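Local structure of DUF1460 domain-containing protein (Legionella pneumophila subsp. pneumophila, 2IM9) at residues N134-I139 / A172-P177; S129-N134 / Q178-K183; F156-E161 / L235-Q240. The protein is of unknown function but belongs to an N-acetylmuramoyl-L-alanine amidase-like family of the papain-like clan CA, and so may be a cell-wall hydrolase. All blocks are in the same frame, centred on the assembly; numbering follows the deposited sequence.

Contact 1: N134-I139 / A172-P177; sequences NHFTSI and ALINKP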
loop_
_atom_site.group_PDB
_atom_site.type_symbol
_atom_site.label_atom_id
_atom_site.label_comp_id
_atom_site.label_asym_id
_atom_site.label_seq_id
_atom_site.Cartn_x
_atom_site.Cartn_y
_atom_site.Cartn_z
ATOM N N ASN A 134 -4.185 6.260 6.697
ATOM C CA ASN A 134 -2.913 6.538 6.028
ATOM C C ASN A 134 -3.085 6.667 4.515
ATOM O O ASN A 134 -2.589 5.839 3.753
ATOM C CB ASN A 134 -1.903 5.455 6.379
ATOM C CG ASN A 134 -1.400 5.581 7.782
ATOM O OD1 ASN A 134 -1.229 6.694 8.287
ATOM N ND2 ASN A 134 -1.125 4.432 8.432
ATOM N N HIS A 135 -3.770 7.718 4.087
ATOM C CA HIS A 135 -4.105 7.909 2.668
ATOM C C HIS A 135 -2.912 8.003 1.722
ATOM O O HIS A 135 -2.955 7.477 0.605
ATOM C CB HIS A 135 -4.958 9.168 2.480
ATOM C CG HIS A 135 -6.306 9.078 3.113
ATOM N ND1 HIS A 135 -7.327 8.309 2.590
ATOM C CD2 HIS A 135 -6.803 9.671 4.222
ATOM C CE1 HIS A 135 -8.391 8.422 3.370
ATOM N NE2 HIS A 135 -8.100 9.252 4.360
ATOM N N PHE A 136 -1.868 8.708 2.153
ATOM C CA PHE A 136 -0.713 8.942 1.281
ATOM C C PHE A 136 0.403 7.963 1.594
ATOM O O PHE A 136 0.909 7.895 2.718
ATOM C CB PHE A 136 -0.228 10.382 1.400
ATOM C CG PHE A 136 -1.196 11.374 0.835
ATOM C CD1 PHE A 136 -1.132 11.721 -0.509
ATOM C CD2 PHE A 136 -2.197 11.926 1.633
ATOM C CE1 PHE A 136 -2.036 12.617 -1.059
ATOM C CE2 PHE A 136 -3.132 12.839 1.091
ATOM C CZ PHE A 136 -3.048 13.181 -0.260
ATOM N N THR A 137 0.769 7.186 0.597
ATOM C CA THR A 137 1.784 6.152 0.782
ATOM C C THR A 137 3.091 6.679 1.368
ATOM O O THR A 137 3.718 6.000 2.206
ATOM C CB THR A 137 1.989 5.370 -0.526
ATOM O OG1 THR A 137 0.699 4.891 -0.943
ATOM C CG2 THR A 137 2.902 4.172 -0.308
ATOM N N SER A 138 3.515 7.863 0.949
ATOM C CA SER A 138 4.804 8.370 1.446
ATOM C C SER A 138 4.675 8.994 2.833
ATOM O O SER A 138 5.175 8.438 3.831
ATOM C CB SER A 138 5.439 9.340 0.448
ATOM O OG SER A 138 4.605 10.452 0.197
ATOM N N ILE A 139 3.982 10.126 2.912
ATOM C CA ILE A 139 4.022 10.937 4.128
ATOM C C ILE A 139 3.171 10.385 5.269
ATOM O O ILE A 139 3.367 10.757 6.437
ATOM C CB ILE A 139 3.674 12.413 3.824
ATOM C CG1 ILE A 139 2.297 12.517 3.192
ATOM C CG2 ILE A 139 4.725 13.029 2.898
ATOM C CD1 ILE A 139 1.408 13.472 3.900
ATOM N N ALA A 172 7.427 15.200 -3.356
ATOM C CA ALA A 172 6.166 15.796 -3.757
ATOM C C ALA A 172 5.704 16.620 -2.585
ATOM O O ALA A 172 5.850 16.205 -1.447
ATOM C CB ALA A 172 5.155 14.724 -4.067
ATOM N N LEU A 173 5.141 17.789 -2.872
ATOM C CA LEU A 173 4.586 18.609 -1.803
ATOM C C LEU A 173 3.125 18.209 -1.624
ATOM O O LEU A 173 2.277 18.537 -2.467
ATOM C CB LEU A 173 4.722 20.093 -2.124
ATOM C CG LEU A 173 4.292 20.996 -0.975
ATOM C CD1 LEU A 173 5.172 20.778 0.241
ATOM C CD2 LEU A 173 4.345 22.439 -1.431
ATOM N N ILE A 174 2.877 17.459 -0.555
ATOM C CA ILE A 174 1.559 16.874 -0.282
ATOM C C ILE A 174 0.777 17.869 0.542
ATOM O O ILE A 174 1.057 18.067 1.727
ATOM C CB ILE A 174 1.623 15.524 0.500
ATOM C CG1 ILE A 174 2.586 14.518 -0.150
ATOM C CG2 ILE A 174 0.212 14.948 0.668
ATOM C CD1 ILE A 174 2.187 14.030 -1.524
ATOM N N ASN A 175 -0.206 18.490 -0.089
ATOM C CA ASN A 175 -0.979 19.563 0.532
ATOM C C ASN A 175 -2.331 18.963 0.926
ATOM O O ASN A 175 -3.239 18.883 0.091
ATOM C CB ASN A 175 -1.150 20.694 -0.499
ATOM C CG ASN A 175 -1.846 21.930 0.072
ATOM O OD1 ASN A 175 -2.727 21.820 0.919
ATOM N ND2 ASN A 175 -1.465 23.121 -0.429
ATOM N N LYS A 176 -2.451 18.505 2.175
ATOM C CA LYS A 176 -3.701 17.846 2.592
ATOM C C LYS A 176 -4.929 18.759 2.491
ATOM O O LYS A 176 -5.961 18.338 1.943
ATOM C CB LYS A 176 -3.571 17.224 3.984
ATOM C CG LYS A 176 -2.778 15.943 3.965
ATOM C CD LYS A 176 -2.877 15.197 5.301
ATOM C CE LYS A 176 -1.995 13.958 5.250
ATOM N NZ LYS A 176 -1.885 13.253 6.574
ATOM N N PRO A 177 -4.831 20.018 2.984
ATOM C CA PRO A 177 -6.033 20.859 2.845
ATOM C C PRO A 177 -6.504 21.044 1.404
ATOM O O PRO A 177 -7.715 21.030 1.151
ATOM C CB PRO A 177 -5.611 22.191 3.484
ATOM C CG PRO A 177 -4.556 21.791 4.480
ATOM C CD PRO A 177 -3.769 20.720 3.727
#
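Ile174 lies on the ring of Phe136 and is flanked by Ile139, so the end of strand 168-175 packs against the start of helix 137-147. Followed outward, Ile174 begins with CB, which sits 4.0 Å from Ile139 CD1. At CB the side chain forks. The CG2 methyl, set anti to the backbone N, comes down over the centre of the Phe136 ring: it is 3.6 Å from the ring centroid and only 8° off the ring normal, a CH-pi contact in which all six ring carbons lie at similar range. The same methyl touches Ile139 CD1 at 3.7 Å. The other branch, CG1, runs alongside Ile139, 3.9 Å from its CG1, and ends in CD1, which meets Phe136 CD1 at 4.2 Å. A beta-branched residue suits this place because CG2 can cover the ring while CG1 lies along Ile139. Lys176 completes the patch with its methylene chain: extended beyond CG, it brings CE tip to tip with Ile139 CD1 at 3.7 Å and obliquely to Phe136. Its NZ goes on to a salt bridge with Asp140, whose other carboxylate oxygen accepts from the backbone N of Phe136 at the N-cap. Dispersion and burial of apolar surface thus hold the two segments together, while the ammonium group is paired with the residue that follows Ile139 in the helix, probably favouring its charged form.

Contact 2: S129-N134 / Q178-K183; sequences SYINRN and QWYNHK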
loop_
_atom_site.group_PDB
_atom_site.type_symbol
_atom_site.label_atom_id
_atom_site.label_comp_id
_atom_site.label_asym_id
_atom_site.label_seq_id
_atom_site.Cartn_x
_atom_site.Cartn_y
_atom_site.Cartn_z
ATOM N N SER A 129 -10.445 6.678 11.907
ATOM C CA SER A 129 -11.206 7.818 11.385
ATOM C C SER A 129 -10.751 8.075 9.968
ATOM O O SER A 129 -9.628 7.698 9.597
ATOM C CB SER A 129 -10.991 9.073 12.251
ATOM O OG SER A 129 -9.690 9.606 12.037
ATOM N N TYR A 130 -11.616 8.710 9.172
ATOM C CA TYR A 130 -11.226 9.076 7.813
ATOM C C TYR A 130 -9.913 9.876 7.791
ATOM O O TYR A 130 -9.001 9.548 7.033
ATOM C CB TYR A 130 -12.338 9.827 7.069
ATOM C CG TYR A 130 -12.014 9.937 5.588
ATOM C CD1 TYR A 130 -12.475 8.986 4.688
ATOM C CD2 TYR A 130 -11.185 10.951 5.110
ATOM C CE1 TYR A 130 -12.167 9.069 3.336
ATOM C CE2 TYR A 130 -10.850 11.042 3.748
ATOM C CZ TYR A 130 -11.341 10.095 2.873
ATOM O OH TYR A 130 -11.009 10.153 1.534
ATOM N N ILE A 131 -9.801 10.906 8.629
ATOM C CA ILE A 131 -8.630 11.778 8.531
ATOM C C ILE A 131 -7.374 11.094 9.037
ATOM O O ILE A 131 -6.287 11.472 8.631
ATOM C CB ILE A 131 -8.800 13.139 9.241
ATOM C CG1 ILE A 131 -8.860 12.951 10.757
ATOM C CG2 ILE A 131 -10.012 13.896 8.675
ATOM C CD1 ILE A 131 -8.649 14.237 11.523
ATOM N N ASN A 132 -7.523 10.111 9.934
ATOM C CA ASN A 132 -6.372 9.356 10.441
ATOM C C ASN A 132 -5.938 8.233 9.496
ATOM O O ASN A 132 -4.872 7.645 9.660
ATOM C CB ASN A 132 -6.668 8.762 11.824
ATOM C CG ASN A 132 -6.533 9.762 12.951
ATOM O OD1 ASN A 132 -6.015 10.868 12.775
ATOM N ND2 ASN A 132 -7.007 9.372 14.132
ATOM N N ARG A 133 -6.767 7.886 8.523
ATOM C CA ARG A 133 -6.375 6.838 7.588
ATOM C C ARG A 133 -5.069 7.233 6.902
ATOM O O ARG A 133 -4.850 8.401 6.580
ATOM C CB ARG A 133 -7.472 6.590 6.549
ATOM C CG ARG A 133 -7.402 5.149 5.975
ATOM C CD ARG A 133 -8.190 4.995 4.679
ATOM N NE ARG A 133 -9.637 5.169 4.855
ATOM C CZ ARG A 133 -10.514 5.241 3.854
ATOM N NH1 ARG A 133 -10.085 5.138 2.586
ATOM N NH2 ARG A 133 -11.817 5.407 4.108
ATOM N N ASN A 134 -4.185 6.260 6.697
ATOM C CA ASN A 134 -2.913 6.538 6.028
ATOM C C ASN A 134 -3.085 6.667 4.515
ATOM O O ASN A 134 -2.589 5.839 3.753
ATOM C CB ASN A 134 -1.903 5.455 6.379
ATOM C CG ASN A 134 -1.400 5.581 7.782
ATOM O OD1 ASN A 134 -1.229 6.694 8.287
ATOM N ND2 ASN A 134 -1.125 4.432 8.432
ATOM N N GLN A 178 -5.581 21.178 0.451
ATOM C CA GLN A 178 -6.009 21.305 -0.943
ATOM C C GLN A 178 -6.569 19.981 -1.502
ATOM O O GLN A 178 -7.514 19.957 -2.317
ATOM C CB GLN A 178 -4.867 21.833 -1.819
ATOM C CG GLN A 178 -5.361 22.322 -3.180
ATOM C CD GLN A 178 -6.365 23.474 -3.048
ATOM O OE1 GLN A 178 -7.561 23.266 -3.176
ATOM N NE2 GLN A 178 -5.877 24.663 -2.749
ATOM N N TRP A 179 -6.009 18.861 -1.052
ATOM C CA TRP A 179 -6.535 17.564 -1.455
ATOM C C TRP A 179 -7.978 17.427 -0.935
ATOM O O TRP A 179 -8.875 16.997 -1.676
ATOM C CB TRP A 179 -5.636 16.469 -0.889
ATOM C CG TRP A 179 -6.040 15.051 -1.209
ATOM C CD1 TRP A 179 -5.992 14.428 -2.429
ATOM C CD2 TRP A 179 -6.472 14.062 -0.265
ATOM N NE1 TRP A 179 -6.397 13.110 -2.304
ATOM C CE2 TRP A 179 -6.704 12.862 -0.987
ATOM C CE3 TRP A 179 -6.697 14.077 1.118
ATOM C CZ2 TRP A 179 -7.152 11.674 -0.365
ATOM C CZ3 TRP A 179 -7.150 12.892 1.744
ATOM C CH2 TRP A 179 -7.375 11.712 0.994
ATOM N N TYR A 180 -8.210 17.821 0.318
ATOM C CA TYR A 180 -9.574 17.759 0.858
ATOM C C TYR A 180 -10.501 18.659 0.070
ATOM O O TYR A 180 -11.598 18.236 -0.294
ATOM C CB TYR A 180 -9.636 18.064 2.364
ATOM C CG TYR A 180 -9.348 16.832 3.164
ATOM C CD1 TYR A 180 -8.037 16.489 3.493
ATOM C CD2 TYR A 180 -10.384 15.956 3.542
ATOM C CE1 TYR A 180 -7.764 15.334 4.219
ATOM C CE2 TYR A 180 -10.121 14.789 4.250
ATOM C CZ TYR A 180 -8.814 14.478 4.569
ATOM O OH TYR A 180 -8.552 13.325 5.249
ATOM N N ASN A 181 -10.024 19.858 -0.257
ATOM C CA ASN A 181 -10.844 20.854 -0.942
ATOM C C ASN A 181 -11.337 20.357 -2.290
ATOM O O ASN A 181 -12.446 20.685 -2.714
ATOM C CB ASN A 181 -10.084 22.172 -1.090
ATOM C CG ASN A 181 -10.932 23.260 -1.694
ATOM O OD1 ASN A 181 -12.024 23.595 -1.192
ATOM N ND2 ASN A 181 -10.450 23.818 -2.783
ATOM N N HIS A 182 -10.508 19.550 -2.948
ATOM C CA HIS A 182 -10.845 18.959 -4.259
ATOM C C HIS A 182 -11.839 17.785 -4.232
ATOM O O HIS A 182 -12.268 17.301 -5.284
ATOM C CB HIS A 182 -9.568 18.501 -4.962
ATOM C CG HIS A 182 -8.975 19.539 -5.867
ATOM N ND1 HIS A 182 -8.295 20.641 -5.395
ATOM C CD2 HIS A 182 -8.977 19.646 -7.215
ATOM C CE1 HIS A 182 -7.867 21.363 -6.421
ATOM N NE2 HIS A 182 -8.272 20.781 -7.536
ATOM N N LYS A 183 -12.173 17.285 -3.049
ATOM C CA LYS A 183 -13.044 16.112 -2.987
ATOM C C LYS A 183 -14.479 16.378 -3.413
ATOM O O LYS A 183 -14.994 17.491 -3.277
ATOM C CB LYS A 183 -13.043 15.516 -1.582
ATOM C CG LYS A 183 -11.721 14.884 -1.214
ATOM C CD LYS A 183 -11.769 14.340 0.216
ATOM C CE LYS A 183 -10.550 13.447 0.530
ATOM N NZ LYS A 183 -10.427 12.312 -0.453
HETATM O O HOH W 1 -6.007 12.915 6.068
#
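Tyr130 and Tyr180 pass each other in opposite directions, each reaching out from its own segment, so that the hydroxyl of Tyr180 arrives at the edge of the Tyr130 ring, near its plane and 3.5 Å from CD2. The loop between helices 111-122 and 137-147 is thereby packed against helix 176-181. The rings also touch through their CE2 atoms at 3.9 Å. Ile131, the next residue of the type I turn from Tyr130 to Arg133, crosses Tyr180 at about a right angle and lays CG2 3.8 Å from Tyr180 OH. The near neighbours of that hydroxyl across the contact are mostly carbon, and water 1 gives it a polar partner: lying in the plane of the Tyr180 ring, 2.7 Å from OH, it also donates to Ile131 O at 3.0 Å and so bridges the segments. Tyr130, its CG anti to the backbone N (chi1 -168°), carries its own hydroxyl towards Lys183, which comes from the opposite direction. Bent at its last torsion (chi4 -56°), the lysine donates from NZ to Tyr130 OH at 3.0 Å. The same NZ stands 3.3 Å above one face of the Trp179 indole, offset toward its rim. Leu205 of helix 195-209 packs on Ile131 and both tyrosines. Tyrosine suits these places because its ring can be buried while its end remains polar. With an ammonium donating to it, the Tyr130 hydroxyl is probably somewhat more acidic than in water, and the nearby indole would offer the lysine's charge a polarisable surface.

Contact 3: F156-E161 / L235-Q240; sequences FSIRNE and LHLFSQ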
loop_
_atom_site.group_PDB
_atom_site.type_symbol
_atom_site.label_atom_id
_atom_site.label_comp_id
_atom_site.label_asym_id
_atom_site.label_seq_id
_atom_site.Cartn_x
_atom_site.Cartn_y
_atom_site.Cartn_z
ATOM N N PHE A 156 18.468 2.566 -0.700
ATOM C CA PHE A 156 19.878 2.956 -0.891
ATOM C C PHE A 156 20.871 1.797 -0.736
ATOM O O PHE A 156 22.005 1.899 -1.217
ATOM C CB PHE A 156 20.284 4.101 0.045
ATOM C CG PHE A 156 20.047 5.465 -0.535
ATOM C CD1 PHE A 156 18.844 6.129 -0.317
ATOM C CD2 PHE A 156 21.042 6.096 -1.295
ATOM C CE1 PHE A 156 18.629 7.404 -0.860
ATOM C CE2 PHE A 156 20.836 7.371 -1.843
ATOM C CZ PHE A 156 19.634 8.024 -1.621
ATOM N N SER A 157 20.467 0.731 -0.048
ATOM C CA SER A 157 21.347 -0.422 0.165
ATOM C C SER A 157 21.488 -1.296 -1.086
ATOM O O SER A 157 22.273 -2.256 -1.102
ATOM C CB SER A 157 20.844 -1.278 1.325
ATOM O OG SER A 157 19.776 -2.103 0.889
ATOM N N ILE A 158 20.725 -0.983 -2.122
ATOM C CA ILE A 158 20.818 -1.722 -3.370
ATOM C C ILE A 158 21.851 -0.987 -4.209
ATOM O O ILE A 158 21.563 0.051 -4.796
ATOM C CB ILE A 158 19.449 -1.863 -4.049
ATOM C CG1 ILE A 158 18.549 -2.737 -3.160
ATOM C CG2 ILE A 158 19.597 -2.492 -5.452
ATOM C CD1 ILE A 158 17.121 -2.565 -3.401
ATOM N N ARG A 159 23.059 -1.535 -4.247
ATOM C CA ARG A 159 24.218 -0.801 -4.753
ATOM C C ARG A 159 24.783 -1.421 -6.037
ATOM O O ARG A 159 24.554 -2.598 -6.312
ATOM C CB ARG A 159 25.282 -0.740 -3.650
ATOM C CG ARG A 159 24.715 -0.231 -2.325
ATOM C CD ARG A 159 25.807 0.118 -1.304
ATOM N NE ARG A 159 26.530 -1.070 -0.847
ATOM C CZ ARG A 159 27.495 -1.053 0.069
ATOM N NH1 ARG A 159 27.866 0.095 0.640
ATOM N NH2 ARG A 159 28.089 -2.189 0.417
ATOM N N ASN A 160 25.510 -0.627 -6.825
ATOM C CA ASN A 160 26.133 -1.158 -8.032
ATOM C C ASN A 160 27.351 -2.033 -7.692
ATOM O O ASN A 160 27.673 -2.254 -6.533
ATOM C CB ASN A 160 26.546 -0.035 -9.000
ATOM C CG ASN A 160 27.587 0.925 -8.402
ATOM O OD1 ASN A 160 28.287 0.619 -7.414
ATOM N ND2 ASN A 160 27.676 2.109 -8.994
ATOM N N GLU A 161 28.061 -2.476 -8.719
ATOM C CA GLU A 161 29.224 -3.352 -8.520
ATOM C C GLU A 161 30.425 -2.685 -7.862
ATOM O O GLU A 161 31.346 -3.375 -7.427
ATOM C CB GLU A 161 29.609 -4.016 -9.834
ATOM C CG GLU A 161 28.584 -5.046 -10.293
ATOM C CD GLU A 161 28.639 -5.283 -11.787
ATOM O OE1 GLU A 161 28.671 -4.282 -12.529
ATOM O OE2 GLU A 161 28.649 -6.457 -12.232
ATOM N N LEU A 235 20.980 -7.005 -13.773
ATOM C CA LEU A 235 20.714 -8.161 -12.918
ATOM C C LEU A 235 21.366 -8.060 -11.551
ATOM O O LEU A 235 20.830 -8.607 -10.579
ATOM C CB LEU A 235 21.091 -9.454 -13.630
ATOM C CG LEU A 235 20.428 -9.612 -15.006
ATOM C CD1 LEU A 235 20.868 -10.924 -15.641
ATOM C CD2 LEU A 235 18.904 -9.543 -14.954
ATOM N N HIS A 236 22.485 -7.344 -11.463
ATOM C CA HIS A 236 23.129 -7.128 -10.171
ATOM C C HIS A 236 22.223 -6.354 -9.217
ATOM O O HIS A 236 22.118 -6.702 -8.033
ATOM C CB HIS A 236 24.474 -6.399 -10.300
ATOM C CG HIS A 236 25.198 -6.267 -8.997
ATOM N ND1 HIS A 236 25.795 -7.339 -8.364
ATOM C CD2 HIS A 236 25.405 -5.196 -8.197
ATOM C CE1 HIS A 236 26.345 -6.930 -7.235
ATOM N NE2 HIS A 236 26.111 -5.637 -7.102
ATOM N N LEU A 237 21.585 -5.296 -9.714
ATOM C CA LEU A 237 20.663 -4.532 -8.865
ATOM C C LEU A 237 19.409 -5.335 -8.514
ATOM O O LEU A 237 19.032 -5.434 -7.326
ATOM C CB LEU A 237 20.270 -3.205 -9.525
ATOM C CG LEU A 237 21.406 -2.189 -9.724
ATOM C CD1 LEU A 237 20.931 -0.968 -10.519
ATOM C CD2 LEU A 237 21.980 -1.766 -8.368
ATOM N N PHE A 238 18.767 -5.910 -9.529
ATOM C CA PHE A 238 17.548 -6.695 -9.298
ATOM C C PHE A 238 17.754 -7.817 -8.279
ATOM O O PHE A 238 16.864 -8.072 -7.457
ATOM C CB PHE A 238 16.960 -7.243 -10.597
ATOM C CG PHE A 238 16.184 -6.232 -11.381
ATOM C CD1 PHE A 238 14.919 -5.818 -10.954
ATOM C CD2 PHE A 238 16.697 -5.716 -12.561
ATOM C CE1 PHE A 238 14.177 -4.893 -11.683
ATOM C CE2 PHE A 238 15.963 -4.779 -13.311
ATOM C CZ PHE A 238 14.705 -4.372 -12.874
ATOM N N SER A 239 18.927 -8.454 -8.300
ATOM C CA SER A 239 19.190 -9.592 -7.409
ATOM C C SER A 239 19.229 -9.218 -5.920
ATOM O O SER A 239 19.174 -10.108 -5.063
ATOM C CB SER A 239 20.518 -10.249 -7.792
ATOM O OG SER A 239 21.609 -9.453 -7.350
ATOM N N GLN A 240 19.348 -7.922 -5.620
ATOM C CA GLN A 240 19.424 -7.459 -4.232
ATOM C C GLN A 240 18.064 -7.144 -3.613
ATOM O O GLN A 240 17.976 -6.810 -2.428
ATOM C CB GLN A 240 20.343 -6.236 -4.099
ATOM C CG GLN A 240 21.800 -6.531 -4.411
ATOM C CD GLN A 240 22.601 -5.251 -4.540
ATOM O OE1 GLN A 240 22.804 -4.534 -3.562
ATOM N NE2 GLN A 240 23.044 -4.950 -5.752
HETATM O O HOH W 2 22.411 -5.087 -1.094
HETATM O O HOH W 3 26.781 -4.099 -4.704
#
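Gln240 turns CG anti to its carbonyl carbon (chi1 -66°) and then extends, bringing its amide up to the backbone of Arg159, while His236, with CG anti to the backbone N (chi1 -175°), swings its imidazole beside the same peptide. The amide grips both backbone polar atoms of Arg159, N and O: Gln240 NE2 donates to Arg159 O at 2.9 Å, nearly straight and in the planes of both groups, and OE1 accepts from Arg159 N at 3.1 Å. Glutamine suits the place because one flat group supplies donor and acceptor together. The second N-H of NE2 goes to His236 O, 3.0 Å away, fixing the amide's rotation, and water 2 links OE1 to Ser157 O. Around this grip, Glu161 CG lies over the His236 ring, 3.8 Å from its centroid, in a CH-pi contact. Water 3, at the ring edge in plane, joins His236 NE2 to Asn160 O. Nearby, Ile158 CG2 packs on Leu237 CD2 at 3.8 Å, next to Ile222 of strand 214-223. A side-chain amide bound in two-point fashion to one residue's backbone N and O mimics the pairing of a beta strand; here it ties the loop leading from strand 151-153 to strand 168-175 onto segment 235-240, which carries the short helix 235-238.

How the contacts relate
Contacts 1 and 2 form one continuous patch, their centres 9 Å apart. They share Asn134 and both draw on helix 176-181, and in sequence contact 1 falls within the span that contact 2 brackets. His135 joins them: its NE2 probably hydrogen-bonds to Tyr130 O (2.8 Å), and its CG lies 3.5 Å from Trp179 CH2. Trp179 also meets Phe136 edge-to-face, so this residue of contact 2 packs on contact 1 as well. Contact 3 stands apart, its centre about 29 Å from that of contact 1 and about 37 Å from that of contact 2, on the other side of the chain's centre from contact 2. Strand 168-175 follows the loop of contact 3 and ends in contact 1. No ligand or established active site marks any of the three.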